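Local coordinates for glycosyl hydrolase family 2, TIM barrel domain protein (Parabacteroides merdae ATCC 43184, PDB 6DXU) that probably hydrolyses beta-glucuronides to release glucuronic acid, as a beta-glucuronidase of glycoside hydrolase family 2 from a human gut bacterium, at residues I207-S212 with Y286-T291; S215-G220 with F307-F312; A237-S242 with Q265-M270; V243-V246 with P250-S253; I373-C378 with P420-W425. All coordinates share one frame; numbering follows the deposited sequence.

Contacts 1 to 4 cluster in the immunoglobulin-like beta-sandwich typical of family 2 enzymes, whereas contact 5 lies in the TIM barrel. Contacts 1 and 3 are buried in the sandwich core and apolar between their segments: both pack the three-stranded sheet on the four-stranded one, and Leu290 of contact 1 also touches Val241 of contact 3. Contact 4 shares strand 237-244 with contact 3 but lies at the surface, where backbone hydrogen bonds join two neighbouring strands; both contacts border a bicine molecule. Contact 2, partly buried, closes one end of the sandwich. Its Arg308 bonds to Pro420 of contact 5, whose helix-to-strand packing is again buried and apolar.

Contact 1: residues I207-S212 with Y286-T291; sequences IHLESS and YTCELT
Ile207 and Leu209, the two residues of 207-212 that touch Cys288 and Leu290 of 286-291, are held along their backbone edge by one amide: Asn418 accepts from Leu209 N through OD1 and donates to Ile207 O through ND2. Their side chains point into the interior between the two sheets of an immunoglobulin-like beta-sandwich, and no hydrogen bond links the segments. Ile207 and Leu290 reach toward each other tip to tip. Leu290 CD1 does all the touching on its side, 3.8 Å from Ile207 CD1 and 3.9 Å from Ile207 CG2, with Ile207 CG1 equally near. The methyl is thus met by both branches of the isoleucine, because CG1 stands beside the backbone N (chi1 -61°) while CG2 takes the position anti to it. Two residues along, the forked end of Leu209 closes on Cys288: Leu209 CD1 lies 4.0 Å from Cys288 CB, and Leu209 CD2 lies 4.0 Å from Cys288 SG. The sulfur is brought there by a first torsion of 179°, which sets it anti to its own backbone N. Val241, on the neighbouring strand 237-244, flanks both Cys288 and Leu290. With four buried apolar side chains and no directional bond between them, this pairing of sheets rests on shape and the exclusion of water, while strand-to-strand backbone hydrogen bonds stay within each sheet.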
# COMPACT_ATOMS: atom_id res chain seq x y z
N ILE D 207 24.60 19.53 17.67
CA ILE D 207 25.66 19.86 18.62
C ILE D 207 25.12 19.59 20.01
O ILE D 207 24.16 20.25 20.44
CB ILE D 207 26.12 21.33 18.51
CG1 ILE D 207 26.68 21.60 17.11
CG2 ILE D 207 27.19 21.63 19.59
CD1 ILE D 207 26.88 23.07 16.82
N HIS D 208 25.72 18.64 20.72
CA HIS D 208 25.29 18.30 22.07
C HIS D 208 26.39 18.63 23.06
O HIS D 208 27.51 18.13 22.93
CB HIS D 208 24.88 16.84 22.17
CG HIS D 208 23.49 16.59 21.68
ND1 HIS D 208 23.14 15.50 20.92
CD2 HIS D 208 22.35 17.31 21.85
CE1 HIS D 208 21.85 15.55 20.64
NE2 HIS D 208 21.35 16.64 21.19
N LEU D 209 26.08 19.47 24.04
CA LEU D 209 27.02 19.90 25.07
C LEU D 209 26.61 19.21 26.36
O LEU D 209 25.62 19.59 26.98
CB LEU D 209 27.00 21.42 25.22
CG LEU D 209 27.18 22.18 23.91
CD1 LEU D 209 27.10 23.68 24.16
CD2 LEU D 209 28.50 21.81 23.26
N GLU D 210 27.36 18.18 26.76
CA GLU D 210 27.09 17.47 28.00
C GLU D 210 27.89 18.14 29.10
O GLU D 210 29.12 18.06 29.10
CB GLU D 210 27.47 16.00 27.93
CG GLU D 210 26.50 15.08 27.28
CD GLU D 210 27.00 13.65 27.36
OE1 GLU D 210 27.89 13.30 26.57
OE2 GLU D 210 26.53 12.88 28.24
N SER D 211 27.21 18.82 30.02
CA SER D 211 27.87 19.48 31.14
C SER D 211 27.46 18.81 32.43
O SER D 211 26.30 18.43 32.61
CB SER D 211 27.51 20.97 31.18
OG SER D 211 26.12 21.14 31.25
N SER D 212 28.43 18.64 33.33
CA SER D 212 28.21 18.09 34.66
C SER D 212 29.04 18.88 35.66
O SER D 212 30.04 19.51 35.30
CB SER D 212 28.57 16.60 34.74
OG SER D 212 29.88 16.36 34.28
N TYR D 286 27.96 29.92 29.42
CA TYR D 286 29.15 29.76 28.61
C TYR D 286 28.75 29.62 27.15
O TYR D 286 27.61 29.27 26.82
CB TYR D 286 29.93 28.52 29.04
CG TYR D 286 30.70 28.67 30.33
CD1 TYR D 286 32.08 28.85 30.31
CD2 TYR D 286 30.06 28.66 31.56
CE1 TYR D 286 32.80 29.00 31.49
CE2 TYR D 286 30.76 28.81 32.74
CZ TYR D 286 32.14 28.98 32.70
OH TYR D 286 32.86 29.13 33.86
N THR D 287 29.70 29.87 26.26
CA THR D 287 29.44 29.74 24.83
C THR D 287 30.44 28.78 24.22
O THR D 287 31.65 28.94 24.40
CB THR D 287 29.54 31.10 24.13
OG1 THR D 287 28.64 32.02 24.74
CG2 THR D 287 29.15 30.93 22.66
N CYS D 288 29.95 27.81 23.47
CA CYS D 288 30.83 26.92 22.73
C CYS D 288 30.75 27.32 21.26
O CYS D 288 29.66 27.38 20.68
CB CYS D 288 30.44 25.46 22.95
SG CYS D 288 31.47 24.26 22.04
N GLU D 289 31.90 27.64 20.67
CA GLU D 289 31.98 28.10 19.29
C GLU D 289 32.70 27.03 18.48
O GLU D 289 33.83 26.67 18.79
CB GLU D 289 32.72 29.44 19.22
CG GLU D 289 32.99 29.98 17.83
CD GLU D 289 33.80 31.27 17.88
OE1 GLU D 289 34.97 31.24 18.31
OE2 GLU D 289 33.24 32.33 17.49
N LEU D 290 32.03 26.51 17.44
CA LEU D 290 32.58 25.43 16.62
C LEU D 290 32.80 25.94 15.21
O LEU D 290 31.91 26.58 14.63
CB LEU D 290 31.64 24.22 16.59
CG LEU D 290 31.28 23.56 17.91
CD1 LEU D 290 30.52 22.25 17.69
CD2 LEU D 290 32.52 23.32 18.72
N THR D 291 33.97 25.64 14.65
CA THR D 291 34.32 26.04 13.29
C THR D 291 34.74 24.81 12.50
O THR D 291 35.52 23.99 12.99
CB THR D 291 35.46 27.06 13.29
OG1 THR D 291 35.03 28.24 13.97
CG2 THR D 291 35.88 27.42 11.88

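Contact 2: residues S215-G220 with F307-F312; sequences SNLKEG and FRHTEF
Gly220 and Phe307 make the close, buried half of this contact, while Leu217 and His309 make a half that is partly open to solvent. Gly220 CA lies 3.7 Å from Phe307 CE1, approaching the ring obliquely, and Gly220 C is 3.9 Å from the same atom. The fit is so close that a CB on Gly220 would fall 2.7 Å from Phe307 CE1, in plain clash. Replacing Phe307 by an alanine is likely to open a gap beside Gly220 and to deprive Tyr286 and Phe305 of the ring they meet edge to face. On the more open side Leu217 CD2 rests 3.6 Å from His309 CB, the two side chains crossing at about a right angle; the imidazole is swung anti to its backbone N (chi1 -175°), and the leucine methyl meets the root of the side chain more closely than its ring. Leu217 sits in a tight turn with a positive phi. Around it, exposed Asn216 forms an Asx turn: its OD1 accepts from Lys218 N at 3.0 Å, the donor tilted from the carbonyl plane, and is shared with Ser214 OG. Gly220, near the start of strand 219-229, is bonded through its backbone to Ile272 of strand 263-273. From Phe307 the chain runs on into strand 310-312, which pairs with strand 318-320, and Arg308 NE bonds to Pro420 O just before barrel strand 422-429, so the contact lies where sandwich and TIM barrel join.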
# COMPACT_ATOMS: atom_id res chain seq x y z
N SER D 215 30.81 17.31 42.93
CA SER D 215 30.07 17.32 44.20
C SER D 215 30.16 18.68 44.89
O SER D 215 29.13 19.26 45.26
CB SER D 215 30.59 16.21 45.11
OG SER D 215 30.56 14.96 44.43
N ASN D 216 31.36 19.22 45.03
CA ASN D 216 31.52 20.51 45.71
C ASN D 216 31.26 21.71 44.80
O ASN D 216 31.42 22.85 45.25
CB ASN D 216 32.93 20.61 46.31
CG ASN D 216 34.02 20.42 45.28
OD1 ASN D 216 33.80 20.66 44.09
ND2 ASN D 216 35.20 20.00 45.72
N LEU D 217 30.84 21.48 43.56
CA LEU D 217 30.53 22.51 42.56
C LEU D 217 31.73 23.31 42.06
O LEU D 217 31.54 24.33 41.39
CB LEU D 217 29.46 23.49 43.04
CG LEU D 217 28.21 22.94 43.73
CD1 LEU D 217 27.32 24.09 44.17
CD2 LEU D 217 27.45 21.99 42.81
N LYS D 218 32.95 22.89 42.33
CA LYS D 218 34.11 23.65 41.91
C LYS D 218 34.74 23.07 40.65
O LYS D 218 35.71 23.65 40.14
CB LYS D 218 35.18 23.69 43.00
CG LYS D 218 35.42 24.96 43.80
CD LYS D 218 34.26 25.65 44.48
CE LYS D 218 34.72 27.07 44.92
NZ LYS D 218 35.95 26.97 45.82
N GLU D 219 34.23 21.95 40.15
CA GLU D 219 34.75 21.31 38.95
C GLU D 219 33.60 21.02 37.99
O GLU D 219 32.65 20.31 38.34
CB GLU D 219 35.50 20.03 39.30
CG GLU D 219 36.42 19.49 38.21
CD GLU D 219 37.83 19.26 38.71
OE1 GLU D 219 38.75 19.11 37.88
OE2 GLU D 219 38.03 19.22 39.94
N GLY D 220 33.69 21.58 36.79
CA GLY D 220 32.74 21.33 35.71
C GLY D 220 33.40 20.53 34.60
O GLY D 220 34.59 20.69 34.33
N PHE D 307 26.42 25.70 33.67
CA PHE D 307 26.74 24.76 34.73
C PHE D 307 25.79 25.00 35.90
O PHE D 307 25.74 26.11 36.44
CB PHE D 307 28.19 24.94 35.22
CG PHE D 307 29.24 24.43 34.25
CD1 PHE D 307 29.44 23.06 34.07
CD2 PHE D 307 30.04 25.32 33.55
CE1 PHE D 307 30.41 22.59 33.19
CE2 PHE D 307 31.02 24.87 32.68
CZ PHE D 307 31.20 23.49 32.49
N ARG D 308 25.07 23.96 36.32
CA ARG D 308 24.27 24.07 37.54
C ARG D 308 23.93 22.68 38.04
O ARG D 308 23.81 21.73 37.26
CB ARG D 308 23.00 24.91 37.31
CG ARG D 308 21.79 24.14 36.78
CD ARG D 308 21.97 23.75 35.31
NE ARG D 308 20.79 23.07 34.79
CZ ARG D 308 20.54 21.77 34.95
NH1 ARG D 308 21.40 21.00 35.61
NH2 ARG D 308 19.43 21.25 34.45
N HIS D 309 23.79 22.57 39.36
CA HIS D 309 23.44 21.32 40.03
C HIS D 309 22.01 21.42 40.54
O HIS D 309 21.65 22.41 41.18
CB HIS D 309 24.40 21.06 41.21
CG HIS D 309 24.17 19.74 41.88
ND1 HIS D 309 23.28 19.59 42.92
CD2 HIS D 309 24.72 18.52 41.67
CE1 HIS D 309 23.28 18.32 43.31
NE2 HIS D 309 24.14 17.66 42.56
N THR D 310 21.21 20.39 40.26
CA THR D 310 19.82 20.35 40.72
C THR D 310 19.59 19.07 41.51
O THR D 310 20.19 18.03 41.22
CB THR D 310 18.84 20.42 39.52
OG1 THR D 310 19.04 19.29 38.68
CG2 THR D 310 19.07 21.68 38.72
N GLU D 311 18.73 19.15 42.52
CA GLU D 311 18.43 17.96 43.31
C GLU D 311 17.03 18.05 43.91
O GLU D 311 16.70 19.03 44.56
CB GLU D 311 19.45 17.76 44.44
CG GLU D 311 19.18 16.51 45.27
CD GLU D 311 20.17 16.31 46.41
OE1 GLU D 311 21.05 17.18 46.62
OE2 GLU D 311 20.08 15.27 47.10
N PHE D 312 16.23 17.01 43.68
CA PHE D 312 14.94 16.84 44.35
C PHE D 312 15.18 15.94 45.56
O PHE D 312 15.71 14.83 45.41
CB PHE D 312 13.90 16.21 43.42
CG PHE D 312 13.34 17.17 42.40
CD1 PHE D 312 12.19 17.88 42.68
CD2 PHE D 312 13.99 17.37 41.19
CE1 PHE D 312 11.66 18.79 41.75
CE2 PHE D 312 13.48 18.27 40.26
CZ PHE D 312 12.32 18.98 40.54

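Contact 3: residues A237-S242 with Q265-M270; sequences ADVTVS and QLLAKM. With BCN (bicine), chain M.
Val241 and Leu267 meet between the two sheets of an immunoglobulin-like beta-sandwich, whose strands 237-242 and 265-270 lie 7.7 Å apart at closest axis approach and cross at -33°, the shallow twist expected of aligned sheet packing. A classic beta bulge shapes the second segment: Leu267 and Ala268 both face Val224 on the adjoining strand, and as a result two consecutive side chains point toward 237-242. Val241 answers both with separate branches. Its CG1, anti to the backbone N at a chi1 of -178°, comes 4.1 Å from Ala268 CB, whereas Val241 CG2 stands 3.7 Å from Leu267 CB. Val241 and Leu267 cross obliquely. Val239, two residues back, meets Leu267 nearly at right angles, with Val239 CG1 set 4.0 Å from Leu267 CD1 and slightly farther from CD2. The leucine fork therefore lies across both valines: Leu267 CD1 is also 4.0 Å from Val241 CG2. Leu290 of strand 286-294 and Ile259 of strand 250-259 close in on Leu267 as well, which places it well inside the hydrophobic filling. At the far end Met270, still buried against Phe252 and Leu222, also borders bicine, in a pocket it shares with Phe252 and Lys271. Its CG stands between the backbone N and the carbonyl carbon (chi1 74°) and its chain bends at the sulfur; Met270 CB lies 3.5 Å from bicine C1, and Met270 CE 3.9 Å from bicine C3.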
# COMPACT_ATOMS: atom_id res chain seq x y z
N ALA D 237 38.45 17.59 7.36
CA ALA D 237 38.23 18.99 7.70
C ALA D 237 39.05 19.32 8.93
O ALA D 237 39.49 18.43 9.66
CB ALA D 237 36.75 19.29 7.95
N ASP D 238 39.26 20.61 9.14
CA ASP D 238 39.86 21.09 10.38
C ASP D 238 38.74 21.69 11.23
O ASP D 238 38.04 22.60 10.78
CB ASP D 238 40.95 22.13 10.09
CG ASP D 238 42.21 21.51 9.49
OD1 ASP D 238 42.29 20.26 9.42
OD2 ASP D 238 43.10 22.27 9.07
N VAL D 239 38.59 21.19 12.44
CA VAL D 239 37.51 21.60 13.33
C VAL D 239 38.11 22.24 14.57
O VAL D 239 38.95 21.63 15.24
CB VAL D 239 36.60 20.42 13.71
CG1 VAL D 239 35.53 20.88 14.70
CG2 VAL D 239 35.94 19.86 12.45
N THR D 240 37.70 23.48 14.86
CA THR D 240 38.12 24.20 16.06
C THR D 240 36.97 24.25 17.06
O THR D 240 35.83 24.55 16.68
CB THR D 240 38.59 25.61 15.72
OG1 THR D 240 39.67 25.54 14.78
CG2 THR D 240 39.06 26.36 16.99
N VAL D 241 37.26 23.91 18.31
CA VAL D 241 36.32 24.02 19.41
C VAL D 241 36.87 25.07 20.36
O VAL D 241 38.00 24.94 20.84
CB VAL D 241 36.14 22.68 20.14
CG1 VAL D 241 35.11 22.81 21.26
CG2 VAL D 241 35.74 21.58 19.16
N SER D 242 36.10 26.13 20.62
CA SER D 242 36.49 27.16 21.56
C SER D 242 35.35 27.40 22.54
O SER D 242 34.18 27.41 22.15
CB SER D 242 36.85 28.47 20.85
OG SER D 242 37.93 28.27 19.96
N GLN D 265 31.01 12.62 15.97
CA GLN D 265 32.37 12.80 16.44
C GLN D 265 32.34 13.46 17.81
O GLN D 265 31.60 14.42 18.03
CB GLN D 265 33.23 13.65 15.50
CG GLN D 265 33.44 13.06 14.10
CD GLN D 265 34.40 11.87 14.07
OE1 GLN D 265 34.85 11.39 15.12
NE2 GLN D 265 34.69 11.38 12.87
N LEU D 266 33.13 12.92 18.74
CA LEU D 266 33.42 13.61 20.00
C LEU D 266 34.56 14.59 19.75
O LEU D 266 35.66 14.18 19.36
CB LEU D 266 33.78 12.60 21.09
CG LEU D 266 34.29 13.14 22.43
CD1 LEU D 266 33.26 14.02 23.13
CD2 LEU D 266 34.69 11.98 23.31
N LEU D 267 34.28 15.88 19.93
CA LEU D 267 35.24 16.90 19.55
C LEU D 267 36.13 17.34 20.70
O LEU D 267 37.29 17.69 20.47
CB LEU D 267 34.52 18.14 19.01
CG LEU D 267 33.64 17.94 17.77
CD1 LEU D 267 33.05 19.26 17.35
CD2 LEU D 267 34.43 17.34 16.61
N ALA D 268 35.62 17.31 21.93
CA ALA D 268 36.39 17.83 23.04
C ALA D 268 35.82 17.31 24.35
O ALA D 268 34.61 17.07 24.47
CB ALA D 268 36.42 19.37 23.04
N LYS D 269 36.71 17.13 25.31
CA LYS D 269 36.31 16.84 26.68
C LYS D 269 37.20 17.71 27.54
O LYS D 269 38.42 17.69 27.38
CB LYS D 269 36.51 15.36 27.03
CG LYS D 269 36.21 15.02 28.49
N MET D 270 36.58 18.50 28.42
CA MET D 270 37.38 19.47 29.15
C MET D 270 36.82 19.65 30.55
O MET D 270 35.64 19.42 30.82
CB MET D 270 37.41 20.82 28.45
CG MET D 270 36.13 21.56 28.58
SD MET D 270 36.19 22.91 27.45
CE MET D 270 36.11 24.30 28.58
N1 BCN M . 40.45 23.77 30.54
C1 BCN M . 39.98 22.46 30.15
C2 BCN M . 41.04 21.35 30.16
O21 BCN M . 42.26 21.64 30.26
O22 BCN M . 40.67 20.15 30.06
C3 BCN M . 39.27 24.58 30.84
C4 BCN M . 39.62 25.84 31.63
O4 BCN M . 39.86 25.51 32.97
C5 BCN M . 41.09 24.36 29.38
C6 BCN M . 42.45 24.96 29.72
O6 BCN M . 42.85 25.77 28.65

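Contact 4: residues V243-V246 with P250-S253; sequences VYDV and PVFS. With BCN (bicine), chain M.
Val243 and Phe252 form an antiparallel hydrogen-bonded pair in the beta hairpin of strands 237-244 and 250-259, and a classic beta bulge puts both Val251 and Phe252 opposite Val243. Val243 O takes a nearly straight bond from Val251 N at 2.8 Å (173°) and a weak one from Phe252 N; Val243 N in turn donates to Phe252 O at 2.9 Å. Tyr244 can be followed outward from its backbone. CB leaves on the sheet face that also bears Pro250, and CG, beside the backbone N (chi1 -58°), carries the ring obliquely across the proline. Tyr244 CD1 comes 3.5 Å from Pro250 N, Tyr244 CE1 lies 3.8 Å from Pro250 CB, and Tyr244 OH ends in a hydrogen bond to Glu289 OE1 on strand 286-294. A serine in place of Tyr244 would probably leave Pro250 without its aromatic neighbour and Glu289 without its phenol partner. Within the bulge, Val251 CG1 packs on Asp245 CB, while Asp245 OD1 accepts from Lys249 N. Val251 O receives a weak hydrogen bond from bicine O6, and bicine C5 lies at the edge of the Phe252 ring, near its plane, 3.4 Å from Phe252 CD1.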
# COMPACT_ATOMS: atom_id res chain seq x y z
N VAL D 243 35.70 27.61 23.81
CA VAL D 243 34.72 27.87 24.86
C VAL D 243 35.01 29.22 25.49
O VAL D 243 36.14 29.50 25.89
CB VAL D 243 34.72 26.75 25.92
CG1 VAL D 243 33.76 27.08 27.04
CG2 VAL D 243 34.36 25.44 25.25
N TYR D 244 33.98 30.06 25.59
CA TYR D 244 34.10 31.38 26.18
C TYR D 244 33.28 31.43 27.45
O TYR D 244 32.23 30.78 27.56
CB TYR D 244 33.64 32.47 25.22
CG TYR D 244 34.37 32.51 23.90
CD1 TYR D 244 35.44 33.38 23.70
CD2 TYR D 244 33.97 31.70 22.85
CE1 TYR D 244 36.10 33.43 22.49
CE2 TYR D 244 34.61 31.75 21.63
CZ TYR D 244 35.67 32.61 21.45
OH TYR D 244 36.31 32.63 20.23
N ASP D 245 33.76 32.21 28.42
CA ASP D 245 33.09 32.31 29.70
C ASP D 245 31.99 33.36 29.63
O ASP D 245 31.72 33.95 28.58
CB ASP D 245 34.11 32.57 30.81
CG ASP D 245 34.75 33.97 30.73
OD1 ASP D 245 34.32 34.83 29.92
OD2 ASP D 245 35.71 34.20 31.50
N VAL D 246 31.36 33.63 30.78
CA VAL D 246 30.21 34.53 30.84
C VAL D 246 30.57 35.94 30.40
O VAL D 246 29.69 36.70 30.00
CB VAL D 246 29.64 34.49 32.27
CG1 VAL D 246 29.56 33.05 32.74
CG2 VAL D 246 30.49 35.32 33.22
N PRO D 250 37.89 33.77 26.22
CA PRO D 250 38.15 32.36 25.89
C PRO D 250 38.80 31.65 27.07
O PRO D 250 39.75 32.15 27.68
CB PRO D 250 39.10 32.46 24.69
CG PRO D 250 39.72 33.81 24.80
CD PRO D 250 38.67 34.70 25.40
N VAL D 251 38.29 30.46 27.38
CA VAL D 251 38.88 29.61 28.41
C VAL D 251 39.42 28.30 27.86
O VAL D 251 40.11 27.58 28.59
CB VAL D 251 37.89 29.33 29.55
CG1 VAL D 251 37.33 30.64 30.09
CG2 VAL D 251 36.77 28.44 29.06
N PHE D 252 39.12 27.97 26.61
CA PHE D 252 39.55 26.71 26.02
C PHE D 252 39.49 26.86 24.51
O PHE D 252 38.55 27.45 23.97
CB PHE D 252 38.66 25.55 26.49
CG PHE D 252 38.94 24.23 25.82
CD1 PHE D 252 39.80 23.32 26.40
CD2 PHE D 252 38.32 23.91 24.62
CE1 PHE D 252 40.06 22.10 25.80
CE2 PHE D 252 38.58 22.69 24.00
CZ PHE D 252 39.45 21.78 24.59
N SER D 253 40.50 26.32 23.84
CA SER D 253 40.49 26.28 22.39
C SER D 253 41.35 25.12 21.93
O SER D 253 42.46 24.92 22.44
CB SER D 253 40.98 27.60 21.80
OG SER D 253 40.60 27.73 20.44
N1 BCN M . 40.45 23.77 30.54
C1 BCN M . 39.98 22.46 30.15
C2 BCN M . 41.04 21.35 30.16
O21 BCN M . 42.26 21.64 30.26
O22 BCN M . 40.67 20.15 30.06
C3 BCN M . 39.27 24.58 30.84
C4 BCN M . 39.62 25.84 31.63
O4 BCN M . 39.86 25.51 32.97
C5 BCN M . 41.09 24.36 29.38
C6 BCN M . 42.45 24.96 29.72
O6 BCN M . 42.85 25.77 28.65

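Contact 5: residues I373-C378 with P420-W425; sequences IILDLC and PAVIIW
In the TIM barrel, an outer helix packs here on the start of an inner strand, through Leu375 and Cys378 of helix 372-381 and, on the other side, Ala421 just before strand 422-429 and Val422 at its head. That strand runs parallel to strand 384-388, the one that follows the helix in the chain. Cys378 CB and Ala421 CB meet at 3.8 Å, and the small side chains let the backbones come close, with 6.0 Å between Cys378 CA and Ala421 CA. Val385 and Met352 also border the cysteine. A turn earlier, Leu375 crosses Val422 obliquely: Leu375 CD2 lies 3.8 Å from Val422 CG2. The valine divides its two methyls between different neighbours. With a chi1 of 179°, Val422 CG1 is anti to the backbone N and sits 3.6 Å above one face of the Trp425 indole, offset toward its rim, while CG2 is left to meet the helix. Asp379 OD1 accepts a hydrogen bond from Ala421 N, adding a polar tie next to the apolar ones. All four touching residues are buried, and the side chains that meet are aliphatic or sulfur-bearing without a bond across, which implies that van der Waals fit alone joins these side chains of helix and strand.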
# COMPACT_ATOMS: atom_id res chain seq x y z
N ILE D 373 12.98 30.06 20.91
CA ILE D 373 13.12 31.43 21.42
C ILE D 373 12.74 31.49 22.89
O ILE D 373 13.40 32.15 23.70
CB ILE D 373 12.27 32.40 20.57
CG1 ILE D 373 12.82 32.48 19.14
CG2 ILE D 373 12.22 33.80 21.21
CD1 ILE D 373 11.83 33.11 18.16
N ILE D 374 11.67 30.78 23.26
CA ILE D 374 11.24 30.73 24.66
C ILE D 374 12.32 30.08 25.52
O ILE D 374 12.67 30.58 26.59
CB ILE D 374 9.91 29.98 24.79
CG1 ILE D 374 8.79 30.69 24.02
CG2 ILE D 374 9.52 29.81 26.28
CD1 ILE D 374 8.48 32.12 24.54
N LEU D 375 12.87 28.95 25.06
CA LEU D 375 13.89 28.28 25.86
C LEU D 375 15.12 29.15 26.03
O LEU D 375 15.71 29.20 27.11
CB LEU D 375 14.27 26.94 25.23
CG LEU D 375 13.05 26.16 25.70
CD1 LEU D 375 12.07 25.89 24.58
CD2 LEU D 375 13.39 24.96 26.56
N ASP D 376 15.55 29.82 24.95
CA ASP D 376 16.67 30.74 25.07
C ASP D 376 16.38 31.84 26.08
O ASP D 376 17.27 32.27 26.82
CB ASP D 376 17.02 31.34 23.70
CG ASP D 376 17.79 30.40 22.79
OD1 ASP D 376 18.41 29.42 23.26
OD2 ASP D 376 17.83 30.70 21.58
N LEU D 377 15.14 32.33 26.10
CA LEU D 377 14.78 33.38 27.05
C LEU D 377 14.81 32.85 28.48
O LEU D 377 15.20 33.58 29.40
CB LEU D 377 13.41 33.97 26.71
CG LEU D 377 13.45 34.95 25.53
CD1 LEU D 377 12.05 35.17 24.96
CD2 LEU D 377 14.06 36.27 26.01
N CYS D 378 14.40 31.60 28.69
CA CYS D 378 14.49 31.02 30.03
C CYS D 378 15.94 30.89 30.49
O CYS D 378 16.25 31.14 31.67
CB CYS D 378 13.79 29.67 30.09
SG CYS D 378 11.96 29.77 29.91
N PRO D 420 20.40 25.01 30.01
CA PRO D 420 20.51 24.80 31.46
C PRO D 420 19.20 25.02 32.20
O PRO D 420 19.00 24.46 33.28
CB PRO D 420 21.59 25.81 31.89
CG PRO D 420 21.59 26.85 30.83
CD PRO D 420 21.26 26.11 29.54
N ALA D 421 18.27 25.80 31.63
CA ALA D 421 16.98 26.00 32.30
C ALA D 421 16.22 24.70 32.51
O ALA D 421 15.48 24.57 33.49
CB ALA D 421 16.13 26.99 31.49
N VAL D 422 16.34 23.73 31.60
CA VAL D 422 15.47 22.57 31.67
C VAL D 422 15.90 21.66 32.81
O VAL D 422 17.06 21.25 32.90
CB VAL D 422 15.46 21.80 30.33
CG1 VAL D 422 14.56 20.57 30.43
CG2 VAL D 422 15.03 22.72 29.18
N ILE D 423 14.95 21.34 33.69
CA ILE D 423 15.16 20.33 34.73
C ILE D 423 14.23 19.14 34.61
O ILE D 423 14.50 18.11 35.26
CB ILE D 423 15.00 20.95 36.14
CG1 ILE D 423 13.63 21.63 36.24
CG2 ILE D 423 16.15 21.90 36.42
CD1 ILE D 423 13.23 22.06 37.67
N ILE D 424 13.13 19.22 33.86
CA ILE D 424 12.14 18.16 33.82
C ILE D 424 11.68 17.93 32.39
O ILE D 424 11.30 18.88 31.69
CB ILE D 424 10.92 18.48 34.71
CG1 ILE D 424 11.28 18.30 36.19
CG2 ILE D 424 9.73 17.60 34.34
CD1 ILE D 424 10.22 18.85 37.15
N TRP D 425 11.68 16.67 31.96
CA TRP D 425 10.98 16.26 30.74
C TRP D 425 9.66 15.62 31.14
O TRP D 425 9.65 14.58 31.82
CB TRP D 425 11.81 15.29 29.91
CG TRP D 425 13.21 15.76 29.51
CD1 TRP D 425 14.39 15.13 29.83
CD2 TRP D 425 13.57 16.89 28.69
NE1 TRP D 425 15.45 15.80 29.26
CE2 TRP D 425 14.98 16.88 28.57
CE3 TRP D 425 12.83 17.90 28.05
CZ2 TRP D 425 15.68 17.84 27.82
CZ3 TRP D 425 13.52 18.86 27.31
CH2 TRP D 425 14.93 18.83 27.21